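Local coordinates for protein V-type ATP synthase alpha chain (Nanoarchaeum equitans Kin4-M, PDB 5BN3) that belongs to the ATP synthase alpha/beta family as the A subunit of a V-type complex, with a P-loop-type nucleotide-binding domain, and binds ADP in this model, at residues Pro10-Lys15 / Ala43-Tyr48. Sequence-based numbering, arbitrary orientation.
Sequences PLVIAK and AYIQVY
V12 and I45 form an antiparallel hydrogen-bonded pair between strands 11-15 and 42-47 of the N-terminal beta-barrel domain: V12 N reaches I45 O at 2.8 Å in a nearly straight bond (175°), and I45 N returns to V12 O. A14 and A43 form the next such pair, shortest from A43 N to A14 O (2.7 Å), while V47 N closes the other end on P10 O, just before strand 11-15 begins. V12, A14, A43 and I45 share one face of the sheet. CG2 of V12 meets CG2 of V47 at 3.6 Å; both methyls stand anti to their own carbonyl carbons. CD1 of I45 reaches back to CB of A14, 3.9 Å away. The opposite face carries L11, I13, Y44 and Q46. There I13 runs alongside Y44, I13 CD1 lying 3.6 Å from Y44 CE2. CD2 of L11 sits at the ring edge, near its plane. Strands 3-8 and 31-39 flank the pair within the sheet, and helix 322-335 of the nucleotide-binding domain packs on P10 and L11. The Y44 hydroxyl hydrogen-bonds to E39 OE1. Across from L11, the side chain of Q46 leads away from the other strand; Q46 NE2 hydrogen-bonds to E295 OE1 and donates to Y48 OH at 2.9 Å, the hydroxyl oxygen lying 16° out of the amide plane.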
loop_
_atom_site.group_PDB
_atom_site.type_symbol
_atom_site.label_atom_id
_atom_site.label_comp_id
_atom_site.label_asym_id
_atom_site.label_seq_id
_atom_site.Cartn_x
_atom_site.Cartn_y
_atom_site.Cartn_z
ATOM N N PRO A 10 -5.051 15.033 -25.552
ATOM C CA PRO A 10 -6.307 14.897 -26.294
ATOM C C PRO A 10 -7.302 15.992 -25.930
ATOM O O PRO A 10 -8.390 16.031 -26.506
ATOM C CB PRO A 10 -6.837 13.544 -25.817
ATOM C CG PRO A 10 -6.324 13.436 -24.419
ATOM C CD PRO A 10 -4.960 14.068 -24.442
ATOM N N LEU A 11 -6.944 16.856 -24.982
ATOM C CA LEU A 11 -7.832 17.938 -24.563
ATOM C C LEU A 11 -7.458 19.278 -25.198
ATOM O O LEU A 11 -6.320 19.735 -25.084
ATOM C CB LEU A 11 -7.835 18.081 -23.037
ATOM C CG LEU A 11 -8.738 19.187 -22.479
ATOM C CD1 LEU A 11 -10.200 18.807 -22.626
ATOM C CD2 LEU A 11 -8.409 19.510 -21.027
ATOM N N VAL A 12 -8.428 19.901 -25.862
ATOM C CA VAL A 12 -8.254 21.244 -26.405
ATOM C C VAL A 12 -9.211 22.212 -25.713
ATOM O O VAL A 12 -10.394 21.911 -25.547
ATOM C CB VAL A 12 -8.487 21.268 -27.930
ATOM C CG1 VAL A 12 -8.743 22.688 -28.424
ATOM C CG2 VAL A 12 -7.299 20.665 -28.650
ATOM N N ILE A 13 -8.691 23.358 -25.283
ATOM C CA ILE A 13 -9.527 24.412 -24.722
ATOM C C ILE A 13 -9.665 25.534 -25.746
ATOM O O ILE A 13 -8.669 26.008 -26.299
ATOM C CB ILE A 13 -8.952 24.962 -23.400
ATOM C CG1 ILE A 13 -8.834 23.836 -22.370
ATOM C CG2 ILE A 13 -9.832 26.074 -22.849
ATOM C CD1 ILE A 13 -8.133 24.237 -21.087
ATOM N N ALA A 14 -10.902 25.944 -26.007
ATOM C CA ALA A 14 -11.168 26.983 -26.995
ATOM C C ALA A 14 -12.052 28.089 -26.436
ATOM O O ALA A 14 -12.950 27.831 -25.634
ATOM C CB ALA A 14 -11.806 26.380 -28.237
ATOM N N LYS A 15 -11.792 29.322 -26.865
ATOM C CA LYS A 15 -12.689 30.433 -26.573
ATOM C C LYS A 15 -13.695 30.574 -27.707
ATOM O O LYS A 15 -13.345 30.408 -28.877
ATOM C CB LYS A 15 -11.910 31.742 -26.416
ATOM C CG LYS A 15 -11.497 32.079 -24.990
ATOM C CD LYS A 15 -11.215 33.573 -24.861
ATOM C CE LYS A 15 -10.837 33.971 -23.440
ATOM N NZ LYS A 15 -9.397 33.741 -23.141
ATOM N N ALA A 43 -14.554 26.448 -23.916
ATOM C CA ALA A 43 -15.080 25.106 -24.150
ATOM C C ALA A 43 -13.984 24.065 -23.987
ATOM O O ALA A 43 -12.865 24.247 -24.473
ATOM C CB ALA A 43 -15.692 25.002 -25.526
ATOM N N TYR A 44 -14.312 22.972 -23.307
ATOM C CA TYR A 44 -13.375 21.869 -23.142
ATOM C C TYR A 44 -13.714 20.777 -24.145
ATOM O O TYR A 44 -14.818 20.227 -24.141
ATOM C CB TYR A 44 -13.397 21.357 -21.700
ATOM C CG TYR A 44 -12.889 22.387 -20.713
ATOM C CD1 TYR A 44 -13.717 23.398 -20.245
ATOM C CD2 TYR A 44 -11.575 22.363 -20.268
ATOM C CE1 TYR A 44 -13.255 24.349 -19.352
ATOM C CE2 TYR A 44 -11.103 23.309 -19.374
ATOM C CZ TYR A 44 -11.948 24.299 -18.921
ATOM O OH TYR A 44 -11.481 25.241 -18.033
ATOM N N ILE A 45 -12.756 20.482 -25.015
ATOM C CA ILE A 45 -12.993 19.621 -26.163
ATOM C C ILE A 45 -12.067 18.412 -26.148
ATOM O O ILE A 45 -10.846 18.563 -26.062
ATOM C CB ILE A 45 -12.750 20.407 -27.469
ATOM C CG1 ILE A 45 -13.712 21.595 -27.557
ATOM C CG2 ILE A 45 -12.902 19.505 -28.678
ATOM C CD1 ILE A 45 -13.202 22.732 -28.416
ATOM N N GLN A 46 -12.638 17.213 -26.227
ATOM C CA GLN A 46 -11.810 16.029 -26.430
ATOM C C GLN A 46 -11.695 15.731 -27.924
ATOM O O GLN A 46 -12.699 15.631 -28.639
ATOM C CB GLN A 46 -12.298 14.820 -25.614
ATOM C CG GLN A 46 -13.624 14.201 -26.034
ATOM C CD GLN A 46 -14.040 13.075 -25.103
ATOM O OE1 GLN A 46 -13.816 13.143 -23.894
ATOM N NE2 GLN A 46 -14.642 12.032 -25.663
ATOM N N VAL A 47 -10.456 15.632 -28.390
ATOM C CA VAL A 47 -10.167 15.484 -29.809
ATOM C C VAL A 47 -9.937 14.018 -30.153
ATOM O O VAL A 47 -9.178 13.326 -29.473
ATOM C CB VAL A 47 -8.933 16.320 -30.200
ATOM C CG1 VAL A 47 -8.668 16.224 -31.691
ATOM C CG2 VAL A 47 -9.145 17.766 -29.800
ATOM N N TYR A 48 -10.599 13.550 -31.209
ATOM C CA TYR A 48 -10.524 12.147 -31.608
ATOM C C TYR A 48 -9.421 11.899 -32.631
ATOM O O TYR A 48 -9.479 10.949 -33.414
ATOM C CB TYR A 48 -11.878 11.675 -32.138
ATOM C CG TYR A 48 -12.967 11.757 -31.100
ATOM C CD1 TYR A 48 -13.100 10.774 -30.131
ATOM C CD2 TYR A 48 -13.850 12.827 -31.074
ATOM C CE1 TYR A 48 -14.087 10.848 -29.172
ATOM C CE2 TYR A 48 -14.841 12.909 -30.120
ATOM C CZ TYR A 48 -14.954 11.918 -29.171
ATOM O OH TYR A 48 -15.938 11.994 -28.218
#